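Local coordinates for protein Phthiocerol/phthiodiolone dimycocerosyl transferase (Mycobacterium tuberculosis, PDB 1Q9J) that probably esterifies phthiocerol, phthiodiolone and phenolphthiocerol with mycocerosic acids carried by mycocerosic acid synthase, the last step in making dimycocerosate lipids, at residues 236-241 with 346-351; 377-382 with 401-406; 386-391 with 408-413. All blocks are in the same frame, centred on the assembly; numbering follows the deposited sequence.

Contact 1. Residues 236-241 with 346-351; sequences SLNAVV and DATSFP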
ATOM      1  N   SER A 236      10.082  -5.185 -16.808  1.00 86.14           N
ATOM      2  CA  SER A 236      10.472  -4.490 -15.580  1.00 83.20           C
ATOM      3  C   SER A 236      10.453  -5.464 -14.409  1.00 80.00           C
ATOM      4  O   SER A 236       9.774  -6.489 -14.464  1.00 76.89           O
ATOM      5  CB  SER A 236       9.477  -3.376 -15.283  1.00 82.32           C
ATOM      6  OG  SER A 236       8.191  -3.940 -15.094  1.00 82.06           O
ATOM      7  N   LEU A 237      11.185  -5.130 -13.349  1.00 77.57           N
ATOM      8  CA  LEU A 237      11.242  -5.970 -12.158  1.00 77.46           C
ATOM      9  C   LEU A 237       9.853  -6.411 -11.731  1.00 77.45           C
ATOM     10  O   LEU A 237       9.587  -7.603 -11.563  1.00 75.86           O
ATOM     11  CB  LEU A 237      11.896  -5.210 -11.004  1.00 78.45           C
ATOM     12  CG  LEU A 237      13.422  -5.195 -10.982  1.00 82.33           C
ATOM     13  CD1 LEU A 237      13.927  -4.195  -9.947  1.00 83.53           C
ATOM     14  CD2 LEU A 237      13.916  -6.600 -10.670  1.00 79.45           C
ATOM     15  N   ASN A 238       8.970  -5.434 -11.558  1.00 76.24           N
ATOM     16  CA  ASN A 238       7.592  -5.677 -11.141  1.00 73.18           C
ATOM     17  C   ASN A 238       6.901  -6.664 -12.062  1.00 69.62           C
ATOM     18  O   ASN A 238       6.222  -7.589 -11.607  1.00 65.22           O
ATOM     19  CB  ASN A 238       6.825  -4.356 -11.135  1.00 76.06           C
ATOM     20  CG  ASN A 238       7.597  -3.247 -10.446  1.00 82.79           C
ATOM     21  OD1 ASN A 238       7.735  -3.236  -9.219  1.00 83.71           O
ATOM     22  ND2 ASN A 238       8.123  -2.312 -11.236  1.00 85.17           N
ATOM     23  N   ALA A 239       7.071  -6.452 -13.362  1.00 70.33           N
ATOM     24  CA  ALA A 239       6.459  -7.307 -14.368  1.00 69.82           C
ATOM     25  C   ALA A 239       6.919  -8.747 -14.201  1.00 69.23           C
ATOM     26  O   ALA A 239       6.105  -9.675 -14.186  1.00 65.77           O
ATOM     27  CB  ALA A 239       6.807  -6.806 -15.749  1.00 70.05           C
ATOM     28  N   VAL A 240       8.229  -8.929 -14.077  1.00 67.60           N
ATOM     29  CA  VAL A 240       8.787 -10.261 -13.903  1.00 66.37           C
ATOM     30  C   VAL A 240       8.319 -10.831 -12.570  1.00 66.12           C
ATOM     31  O   VAL A 240       7.727 -11.912 -12.514  1.00 65.93           O
ATOM     32  CB  VAL A 240      10.316 -10.228 -13.897  1.00 65.50           C
ATOM     33  CG1 VAL A 240      10.856 -11.642 -13.992  1.00 70.16           C
ATOM     34  CG2 VAL A 240      10.817  -9.383 -15.041  1.00 67.82           C
ATOM     35  N   VAL A 241       8.597 -10.089 -11.501  1.00 64.21           N
ATOM     36  CA  VAL A 241       8.215 -10.488 -10.155  1.00 60.78           C
ATOM     37  C   VAL A 241       6.820 -11.094 -10.117  1.00 58.76           C
ATOM     38  O   VAL A 241       6.596 -12.104  -9.446  1.00 63.23           O
ATOM     39  CB  VAL A 241       8.251  -9.294  -9.164  1.00 60.93           C
ATOM     40  CG1 VAL A 241       7.678  -9.723  -7.816  1.00 59.96           C
ATOM     41  CG2 VAL A 241       9.685  -8.807  -8.974  1.00 58.91           C
ATOM     42  N   ASP A 346       2.741  -3.326  -6.271  1.00 81.63           N
ATOM     43  CA  ASP A 346       4.045  -2.875  -6.698  1.00 88.62           C
ATOM     44  C   ASP A 346       4.297  -1.531  -6.011  1.00 90.77           C
ATOM     45  O   ASP A 346       4.370  -0.493  -6.670  1.00 93.48           O
ATOM     46  CB  ASP A 346       4.031  -2.740  -8.225  1.00 91.77           C
ATOM     47  CG  ASP A 346       3.621  -4.047  -8.926  1.00 94.30           C
ATOM     48  OD1 ASP A 346       4.511  -4.722  -9.491  1.00 93.61           O
ATOM     49  OD2 ASP A 346       2.415  -4.404  -8.903  1.00 91.23           O
ATOM     50  N   ALA A 347       4.419  -1.558  -4.686  1.00 91.16           N
ATOM     51  CA  ALA A 347       4.651  -0.343  -3.916  1.00 94.51           C
ATOM     52  C   ALA A 347       6.125  -0.055  -3.654  1.00 95.88           C
ATOM     53  O   ALA A 347       6.498   0.402  -2.573  1.00 92.11           O
ATOM     54  CB  ALA A 347       3.890  -0.410  -2.596  1.00 96.77           C
ATOM     55  N   THR A 348       6.962  -0.311  -4.653  1.00102.34           N
ATOM     56  CA  THR A 348       8.394  -0.057  -4.522  1.00108.56           C
ATOM     57  C   THR A 348       8.586   1.448  -4.322  1.00110.87           C
ATOM     58  O   THR A 348       8.199   2.239  -5.181  1.00112.43           O
ATOM     59  CB  THR A 348       9.187  -0.522  -5.805  1.00108.76           C
ATOM     60  OG1 THR A 348       8.886   0.340  -6.910  1.00110.15           O
ATOM     61  CG2 THR A 348       8.804  -1.952  -6.193  1.00107.40           C
ATOM     62  N   SER A 349       9.163   1.852  -3.191  1.00112.62           N
ATOM     63  CA  SER A 349       9.372   3.276  -2.945  1.00114.05           C
ATOM     64  C   SER A 349      10.140   3.631  -1.664  1.00115.41           C
ATOM     65  O   SER A 349      10.711   2.775  -0.980  1.00113.71           O
ATOM     66  CB  SER A 349       8.017   3.995  -2.940  1.00112.67           C
ATOM     67  OG  SER A 349       8.185   5.395  -3.009  1.00110.51           O
ATOM     68  N   PHE A 350      10.142   4.930  -1.379  1.00116.50           N
ATOM     69  CA  PHE A 350      10.780   5.533  -0.210  1.00115.87           C
ATOM     70  C   PHE A 350      12.272   5.881  -0.234  1.00114.52           C
ATOM     71  O   PHE A 350      13.017   5.573   0.698  1.00114.81           O
ATOM     72  CB  PHE A 350      10.443   4.717   1.038  1.00115.77           C
ATOM     73  CG  PHE A 350       9.142   5.114   1.671  1.00115.01           C
ATOM     74  CD1 PHE A 350       8.148   4.171   1.919  1.00115.20           C
ATOM     75  CD2 PHE A 350       8.912   6.445   2.018  1.00113.88           C
ATOM     76  CE1 PHE A 350       6.942   4.549   2.504  1.00115.60           C
ATOM     77  CE2 PHE A 350       7.715   6.833   2.603  1.00114.56           C
ATOM     78  CZ  PHE A 350       6.724   5.886   2.849  1.00115.28           C
ATOM     79  N   PRO A 351      12.724   6.529  -1.317  1.00112.73           N
ATOM     80  CA  PRO A 351      14.118   6.939  -1.464  1.00109.94           C
ATOM     81  C   PRO A 351      14.069   8.470  -1.525  1.00107.82           C
ATOM     82  O   PRO A 351      12.985   9.059  -1.568  1.00107.22           O
ATOM     83  CB  PRO A 351      14.499   6.317  -2.790  1.00109.66           C
ATOM     84  CG  PRO A 351      13.273   6.614  -3.611  1.00112.23           C
ATOM     85  CD  PRO A 351      12.087   6.448  -2.646  1.00112.64           C
TER

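Contact 2. Residues 377-382 with 401-406; sequences DLYSCA and KSLEAI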
ATOM      1  N   ASP A 377      -4.711 -11.967   1.801  1.00 65.38           N
ATOM      2  CA  ASP A 377      -3.618 -12.742   1.238  1.00 63.15           C
ATOM      3  C   ASP A 377      -2.988 -11.814   0.202  1.00 60.52           C
ATOM      4  O   ASP A 377      -3.524 -11.649  -0.889  1.00 60.99           O
ATOM      5  CB  ASP A 377      -4.143 -14.006   0.560  1.00 62.73           C
ATOM      6  CG  ASP A 377      -3.180 -15.153   0.681  1.00 64.79           C
ATOM      7  OD1 ASP A 377      -1.956 -14.899   0.536  1.00 61.86           O
ATOM      8  OD2 ASP A 377      -3.645 -16.297   0.922  1.00 67.44           O
ATOM      9  N   LEU A 378      -1.855 -11.207   0.533  1.00 55.96           N
ATOM     10  CA  LEU A 378      -1.245 -10.278  -0.404  1.00 53.40           C
ATOM     11  C   LEU A 378       0.275 -10.334  -0.547  1.00 53.00           C
ATOM     12  O   LEU A 378       0.987 -10.526   0.434  1.00 54.71           O
ATOM     13  CB  LEU A 378      -1.670  -8.851  -0.035  1.00 55.29           C
ATOM     14  CG  LEU A 378      -1.005  -7.685  -0.785  1.00 56.41           C
ATOM     15  CD1 LEU A 378      -1.944  -7.105  -1.827  1.00 54.11           C
ATOM     16  CD2 LEU A 378      -0.613  -6.632   0.212  1.00 50.34           C
ATOM     17  N   TYR A 379       0.765 -10.168  -1.779  1.00 52.02           N
ATOM     18  CA  TYR A 379       2.205 -10.162  -2.059  1.00 49.64           C
ATOM     19  C   TYR A 379       2.607  -8.700  -2.303  1.00 48.95           C
ATOM     20  O   TYR A 379       1.760  -7.854  -2.581  1.00 45.48           O
ATOM     21  CB  TYR A 379       2.538 -10.990  -3.311  1.00 51.29           C
ATOM     22  CG  TYR A 379       2.497 -12.495  -3.130  1.00 52.86           C
ATOM     23  CD1 TYR A 379       1.343 -13.222  -3.417  1.00 52.14           C
ATOM     24  CD2 TYR A 379       3.620 -13.192  -2.671  1.00 53.77           C
ATOM     25  CE1 TYR A 379       1.306 -14.602  -3.256  1.00 53.64           C
ATOM     26  CE2 TYR A 379       3.595 -14.572  -2.503  1.00 51.98           C
ATOM     27  CZ  TYR A 379       2.434 -15.273  -2.801  1.00 55.76           C
ATOM     28  OH  TYR A 379       2.399 -16.645  -2.654  1.00 58.45           O
ATOM     29  N   SER A 380       3.895  -8.402  -2.214  1.00 46.04           N
ATOM     30  CA  SER A 380       4.349  -7.041  -2.411  1.00 47.92           C
ATOM     31  C   SER A 380       5.852  -7.005  -2.646  1.00 48.37           C
ATOM     32  O   SER A 380       6.562  -7.896  -2.204  1.00 53.15           O
ATOM     33  CB  SER A 380       3.979  -6.215  -1.180  1.00 47.62           C
ATOM     34  OG  SER A 380       5.046  -5.348  -0.784  1.00 55.34           O
ATOM     35  N   CYS A 381       6.346  -5.989  -3.341  1.00 47.54           N
ATOM     36  CA  CYS A 381       7.780  -5.927  -3.583  1.00 51.58           C
ATOM     37  C   CYS A 381       8.258  -4.491  -3.620  1.00 49.96           C
ATOM     38  O   CYS A 381       7.451  -3.579  -3.740  1.00 47.93           O
ATOM     39  CB  CYS A 381       8.131  -6.633  -4.900  1.00 52.53           C
ATOM     40  SG  CYS A 381       7.336  -5.940  -6.362  1.00 63.24           S
ATOM     41  N   ALA A 382       9.566  -4.298  -3.502  1.00 51.31           N
ATOM     42  CA  ALA A 382      10.167  -2.972  -3.540  1.00 54.99           C
ATOM     43  C   ALA A 382      11.688  -3.103  -3.565  1.00 58.68           C
ATOM     44  O   ALA A 382      12.257  -4.071  -3.048  1.00 60.99           O
ATOM     45  CB  ALA A 382       9.726  -2.147  -2.341  1.00 50.34           C
ATOM     46  N   LYS A 401       6.922 -19.893   2.703  1.00103.19           N
ATOM     47  CA  LYS A 401       6.954 -21.022   1.775  1.00101.00           C
ATOM     48  C   LYS A 401       7.050 -20.522   0.338  1.00 97.72           C
ATOM     49  O   LYS A 401       8.078 -20.674  -0.322  1.00 96.37           O
ATOM     50  CB  LYS A 401       5.696 -21.884   1.941  1.00103.22           C
ATOM     51  CG  LYS A 401       5.703 -23.160   1.113  1.00106.09           C
ATOM     52  CD  LYS A 401       4.506 -24.028   1.449  1.00107.74           C
ATOM     53  CE  LYS A 401       4.487 -25.311   0.634  1.00107.95           C
ATOM     54  NZ  LYS A 401       3.289 -26.136   0.970  1.00108.30           N
ATOM     55  N   SER A 402       5.963 -19.924  -0.133  1.00 93.34           N
ATOM     56  CA  SER A 402       5.889 -19.377  -1.478  1.00 88.05           C
ATOM     57  C   SER A 402       6.936 -18.292  -1.713  1.00 82.93           C
ATOM     58  O   SER A 402       7.519 -18.207  -2.789  1.00 80.32           O
ATOM     59  CB  SER A 402       4.501 -18.794  -1.698  1.00 90.96           C
ATOM     60  OG  SER A 402       4.155 -17.974  -0.591  1.00 94.04           O
ATOM     61  N   LEU A 403       7.166 -17.465  -0.699  1.00 79.43           N
ATOM     62  CA  LEU A 403       8.132 -16.376  -0.801  1.00 78.14           C
ATOM     63  C   LEU A 403       9.529 -16.885  -1.098  1.00 79.39           C
ATOM     64  O   LEU A 403      10.321 -16.211  -1.754  1.00 78.93           O
ATOM     65  CB  LEU A 403       8.171 -15.568   0.495  1.00 73.91           C
ATOM     66  CG  LEU A 403       8.253 -14.060   0.316  1.00 70.42           C
ATOM     67  CD1 LEU A 403       6.880 -13.558  -0.085  1.00 71.49           C
ATOM     68  CD2 LEU A 403       8.706 -13.393   1.598  1.00 67.49           C
ATOM     69  N   GLU A 404       9.846 -18.070  -0.595  1.00 83.65           N
ATOM     70  CA  GLU A 404      11.162 -18.641  -0.837  1.00 86.40           C
ATOM     71  C   GLU A 404      11.194 -19.266  -2.231  1.00 85.31           C
ATOM     72  O   GLU A 404      12.186 -19.147  -2.948  1.00 83.44           O
ATOM     73  CB  GLU A 404      11.496 -19.686   0.228  1.00 88.50           C
ATOM     74  CG  GLU A 404      12.945 -20.134   0.177  1.00 91.49           C
ATOM     75  CD  GLU A 404      13.908 -18.968   0.272  1.00 94.45           C
ATOM     76  OE1 GLU A 404      13.933 -18.300   1.333  1.00 95.60           O
ATOM     77  OE2 GLU A 404      14.638 -18.715  -0.717  1.00 93.27           O
ATOM     78  N   ALA A 405      10.101 -19.928  -2.607  1.00 86.30           N
ATOM     79  CA  ALA A 405       9.982 -20.548  -3.928  1.00 87.29           C
ATOM     80  C   ALA A 405      10.182 -19.458  -4.969  1.00 87.95           C
ATOM     81  O   ALA A 405      10.898 -19.637  -5.955  1.00 87.43           O
ATOM     82  CB  ALA A 405       8.603 -21.175  -4.092  1.00 86.23           C
ATOM     83  N   ILE A 406       9.530 -18.328  -4.722  1.00 89.16           N
ATOM     84  CA  ILE A 406       9.600 -17.160  -5.578  1.00 89.63           C
ATOM     85  C   ILE A 406      11.001 -16.571  -5.475  1.00 91.71           C
ATOM     86  O   ILE A 406      11.558 -16.072  -6.454  1.00 92.94           O
ATOM     87  CB  ILE A 406       8.574 -16.111  -5.115  1.00 89.14           C
ATOM     88  CG1 ILE A 406       7.165 -16.698  -5.222  1.00 88.18           C
ATOM     89  CG2 ILE A 406       8.708 -14.836  -5.929  1.00 87.55           C
ATOM     90  CD1 ILE A 406       6.088 -15.822  -4.648  1.00 85.54           C
TER

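Contact 3. Residues 386-391 with 408-413; sequences GQLIIE and SLLCTV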
ATOM      1  N   GLY A 386      18.837  -0.547  -3.675  1.00 65.07           N
ATOM      2  CA  GLY A 386      19.242  -1.380  -4.786  1.00 68.00           C
ATOM      3  C   GLY A 386      19.114  -2.864  -4.492  1.00 68.87           C
ATOM      4  O   GLY A 386      19.862  -3.686  -5.026  1.00 70.25           O
ATOM      5  N   GLN A 387      18.164  -3.217  -3.637  1.00 68.15           N
ATOM      6  CA  GLN A 387      17.939  -4.613  -3.289  1.00 65.56           C
ATOM      7  C   GLN A 387      16.442  -4.874  -3.335  1.00 62.06           C
ATOM      8  O   GLN A 387      15.661  -4.173  -2.693  1.00 63.29           O
ATOM      9  CB  GLN A 387      18.478  -4.900  -1.887  1.00 68.22           C
ATOM     10  CG  GLN A 387      19.875  -4.329  -1.647  1.00 74.82           C
ATOM     11  CD  GLN A 387      20.385  -4.566  -0.224  1.00 76.88           C
ATOM     12  OE1 GLN A 387      20.493  -5.713   0.224  1.00 71.74           O
ATOM     13  NE2 GLN A 387      20.715  -3.480   0.487  1.00 77.08           N
ATOM     14  N   LEU A 388      16.054  -5.873  -4.117  1.00 56.48           N
ATOM     15  CA  LEU A 388      14.657  -6.229  -4.244  1.00 53.77           C
ATOM     16  C   LEU A 388      14.190  -6.882  -2.963  1.00 56.53           C
ATOM     17  O   LEU A 388      14.919  -7.665  -2.362  1.00 57.53           O
ATOM     18  CB  LEU A 388      14.437  -7.205  -5.396  1.00 50.11           C
ATOM     19  CG  LEU A 388      13.048  -7.855  -5.402  1.00 49.63           C
ATOM     20  CD1 LEU A 388      11.980  -6.789  -5.496  1.00 49.40           C
ATOM     21  CD2 LEU A 388      12.937  -8.829  -6.555  1.00 53.36           C
ATOM     22  N   ILE A 389      12.972  -6.558  -2.554  1.00 58.21           N
ATOM     23  CA  ILE A 389      12.403  -7.117  -1.345  1.00 60.69           C
ATOM     24  C   ILE A 389      11.023  -7.703  -1.618  1.00 65.04           C
ATOM     25  O   ILE A 389      10.101  -6.992  -2.019  1.00 68.16           O
ATOM     26  CB  ILE A 389      12.258  -6.048  -0.262  1.00 59.63           C
ATOM     27  CG1 ILE A 389      13.600  -5.406   0.026  1.00 60.88           C
ATOM     28  CG2 ILE A 389      11.697  -6.664   1.001  1.00 57.70           C
ATOM     29  CD1 ILE A 389      13.487  -4.224   0.961  1.00 66.79           C
ATOM     30  N   ILE A 390      10.895  -9.006  -1.396  1.00 65.83           N
ATOM     31  CA  ILE A 390       9.632  -9.698  -1.589  1.00 66.14           C
ATOM     32  C   ILE A 390       8.935  -9.755  -0.232  1.00 64.20           C
ATOM     33  O   ILE A 390       9.597  -9.831   0.806  1.00 67.12           O
ATOM     34  CB  ILE A 390       9.852 -11.140  -2.067  1.00 70.97           C
ATOM     35  CG1 ILE A 390      10.555 -11.150  -3.416  1.00 73.39           C
ATOM     36  CG2 ILE A 390       8.529 -11.853  -2.188  1.00 71.59           C
ATOM     37  CD1 ILE A 390      10.912 -12.556  -3.871  1.00 77.13           C
ATOM     38  N   GLU A 391       7.605  -9.729  -0.253  1.00 59.92           N
ATOM     39  CA  GLU A 391       6.809  -9.787   0.963  1.00 54.96           C
ATOM     40  C   GLU A 391       5.483 -10.504   0.777  1.00 53.84           C
ATOM     41  O   GLU A 391       4.883 -10.478  -0.296  1.00 53.78           O
ATOM     42  CB  GLU A 391       6.528  -8.384   1.495  1.00 49.79           C
ATOM     43  CG  GLU A 391       7.731  -7.681   2.059  1.00 55.19           C
ATOM     44  CD  GLU A 391       7.346  -6.448   2.846  1.00 57.40           C
ATOM     45  OE1 GLU A 391       8.247  -5.722   3.313  1.00 55.27           O
ATOM     46  OE2 GLU A 391       6.132  -6.201   2.990  1.00 61.84           O
ATOM     47  N   SER A 408      14.132 -18.037  -4.848  1.00 96.89           N
ATOM     48  CA  SER A 408      15.127 -18.708  -5.673  1.00 95.36           C
ATOM     49  C   SER A 408      14.805 -18.596  -7.167  1.00 92.22           C
ATOM     50  O   SER A 408      15.706 -18.615  -8.006  1.00 91.41           O
ATOM     51  CB  SER A 408      15.243 -20.180  -5.257  1.00 94.93           C
ATOM     52  OG  SER A 408      16.577 -20.662  -5.407  1.00 96.26           O
ATOM     53  N   LEU A 409      13.523 -18.459  -7.491  1.00 89.75           N
ATOM     54  CA  LEU A 409      13.100 -18.353  -8.883  1.00 87.72           C
ATOM     55  C   LEU A 409      13.549 -17.046  -9.531  1.00 89.70           C
ATOM     56  O   LEU A 409      13.802 -17.004 -10.733  1.00 91.55           O
ATOM     57  CB  LEU A 409      11.582 -18.494  -8.992  1.00 82.16           C
ATOM     58  CG  LEU A 409      10.988 -18.643 -10.390  1.00 78.49           C
ATOM     59  CD1 LEU A 409      11.707 -19.733 -11.150  1.00 75.22           C
ATOM     60  CD2 LEU A 409       9.504 -18.966 -10.270  1.00 78.38           C
ATOM     61  N   LEU A 410      13.655 -15.982  -8.740  1.00 90.21           N
ATOM     62  CA  LEU A 410      14.092 -14.697  -9.277  1.00 92.80           C
ATOM     63  C   LEU A 410      15.610 -14.640  -9.408  1.00 93.84           C
ATOM     64  O   LEU A 410      16.164 -13.674  -9.945  1.00 93.19           O
ATOM     65  CB  LEU A 410      13.608 -13.544  -8.386  1.00 93.81           C
ATOM     66  CG  LEU A 410      12.117 -13.191  -8.399  1.00 92.65           C
ATOM     67  CD1 LEU A 410      11.866 -12.047  -7.436  1.00 91.56           C
ATOM     68  CD2 LEU A 410      11.685 -12.799  -9.807  1.00 91.76           C
ATOM     69  N   CYS A 411      16.282 -15.678  -8.919  1.00 96.22           N
ATOM     70  CA  CYS A 411      17.748 -15.750  -8.967  1.00 97.46           C
ATOM     71  C   CYS A 411      18.204 -16.770  -9.996  1.00 97.32           C
ATOM     72  O   CYS A 411      19.379 -16.827 -10.356  1.00 94.79           O
ATOM     73  CB  CYS A 411      18.294 -16.143  -7.594  1.00 97.85           C
ATOM     74  SG  CYS A 411      17.711 -15.093  -6.247  1.00 97.62           S
ATOM     75  N   THR A 412      17.248 -17.566 -10.458  1.00100.30           N
ATOM     76  CA  THR A 412      17.489 -18.606 -11.443  1.00102.88           C
ATOM     77  C   THR A 412      17.287 -18.087 -12.869  1.00104.84           C
ATOM     78  O   THR A 412      18.161 -18.229 -13.724  1.00106.41           O
ATOM     79  CB  THR A 412      16.531 -19.796 -11.207  1.00102.01           C
ATOM     80  OG1 THR A 412      16.811 -20.387  -9.933  1.00 97.75           O
ATOM     81  CG2 THR A 412      16.682 -20.840 -12.296  1.00102.23           C
ATOM     82  N   VAL A 413      16.129 -17.486 -13.113  1.00106.19           N
ATOM     83  CA  VAL A 413      15.780 -16.964 -14.428  1.00107.80           C
ATOM     84  C   VAL A 413      16.830 -16.068 -15.094  1.00107.47           C
ATOM     85  O   VAL A 413      17.111 -16.213 -16.285  1.00106.50           O
ATOM     86  CB  VAL A 413      14.450 -16.187 -14.365  1.00109.04           C
ATOM     87  CG1 VAL A 413      13.998 -15.814 -15.766  1.00112.33           C
ATOM     88  CG2 VAL A 413      13.392 -17.030 -13.673  1.00108.52           C
TER

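Contact 1. Residues 236-241 with 346-351
D346, the first residue after strand 342-345, meets N238 in the first turn of helix 237-253, with their CA atoms 6.3 Å apart. The two side chains cross at an angle, and the carboxylate and amide planes stand 70° apart, so the two flat groups are not stacked; the place of D346 OD1 is doubtful. The helix start itself is capped by S236, whose OG accepts from A239 N at 3.3 Å with an N-H...O angle of 153°.

Two residues on, T348 offers its methyl group to the amide. T348 CG2 sits 3.5 Å from N238 OD1, and the threonine rotation that brings it there (chi1 70°) sets CG2 opposite the carbonyl carbon. T348 also packs on A382, and N238 on C381, both in strand 378-384, which places the contact over the six-stranded sheet of the C-terminal half. The segment 346-351 is part of the connection that leaves this sheet at strand 342-345 and enters the five-stranded sheet of the N-terminal half at strand 360-368, a crossing between the two related domains of the acyltransferase.

Farther along, F350 has already reached the other half, where its side chain rests on A133 and V136 of helix 129-148. The N238 side chain lies about 11 Å from that of R312, thought to matter for recognition of the acyl carrier protein.

Contact 2. Residues 377-382 with 401-406
A helix laid across the inner strands of a mixed beta-sheet brings 401-406 over 377-382. The segment axes of strand 378-382 and helix 401-406 pass 11.1 Å apart at 41° to one another, and Y379 bridges that gap. With chi1 at -75°, its CG stands opposite the carbonyl carbon and the ring extends from the sheet to the helix.

At the far end of the ring S402 OG donates to Y379 OH at 3.0 Å, approaching at the ring edge and close to its plane. The same phenol oxygen is hydrogen-bonded to E249 OE2 of helix 237-253, and two polar partners therefore hold it within a buried interface. The side chain of Y379 is further confined by a stack with the ring of H392 in the neighbouring strand.

Lower down the ring the contacts turn apolar. I406 sends its CD1 obliquely to Y379 CE2, 3.5 Å away. L403 comes in at the ring edge instead, its CD1 4.2 Å from Y379 CD2, the two side chains running past each other in opposite senses. L403 also reaches I390 and T214, in the next two strands of the sheet, while I406 packs on T248 of helix 237-253.

Helices 399-412 and 237-253 thus meet over one face of the sheet, an arrangement typical of the two-layer alpha/beta sandwich found in each half of the CoA-dependent acyltransferase fold.

Contact 3. Residues 386-391 with 408-413
L410 rests a single methyl, CD1, against two side chains of strand 387-393. On one of them, L388, the touching atom is CD2, 3.5 Å from L410 CD1, and the leucines cross at about a right angle. I390 meets the same methyl tip to tip, with its CD1 3.7 Å from L410 CD1. A chi1 of 168° puts CG of L388 opposite its own backbone N, whereas L410 carries CG opposite the carbonyl carbon, and its chi2 of 179° takes CD1 outward to the strand. I390 likewise has CG1 opposite the carbonyl carbon (chi1 -62°), with the chain extended to CD1.

Helix 399-412 returns here over the sheet after the hairpin of strands 378-384 and 387-393, as part of the helical layer of the C-terminal alpha/beta sandwich. Helix 220-230 borders the same cluster through L226, which touches L410, while I390 is also packed by L403 and I406 from the preceding turns of helix 399-412.

In segment 408-413 the hydroxyl of T412 folds back onto the main chain. T412 OG1 donates to S408 O at 2.8 Å from above the carbonyl plane, and C411 N also donates to this oxygen, giving it two donors.

All three contacts gather on the sheet of the C-terminal half. Contacts 2 and 3, with centres about 10 Å apart, share helix 399-412 and use adjacent strands, tied by a probable hydrogen bond from I389 N to A382 O of 2.6 Å. Contact 1 adds the start of helix 237-253, which touches both: V241 CA lies 4.2 Å from L410 CD2 in contact 3, and N238 OD1 lies 4.0 Å from C381 SG in contact 2. Contacts 2 and 3 lie away from the annotated sites, including the probable catalytic H124, whereas contact 1 includes part of the crossing between the domains and has N238 about 11 Å, side chain to side chain, from R312, probably important for carrier-protein recognition.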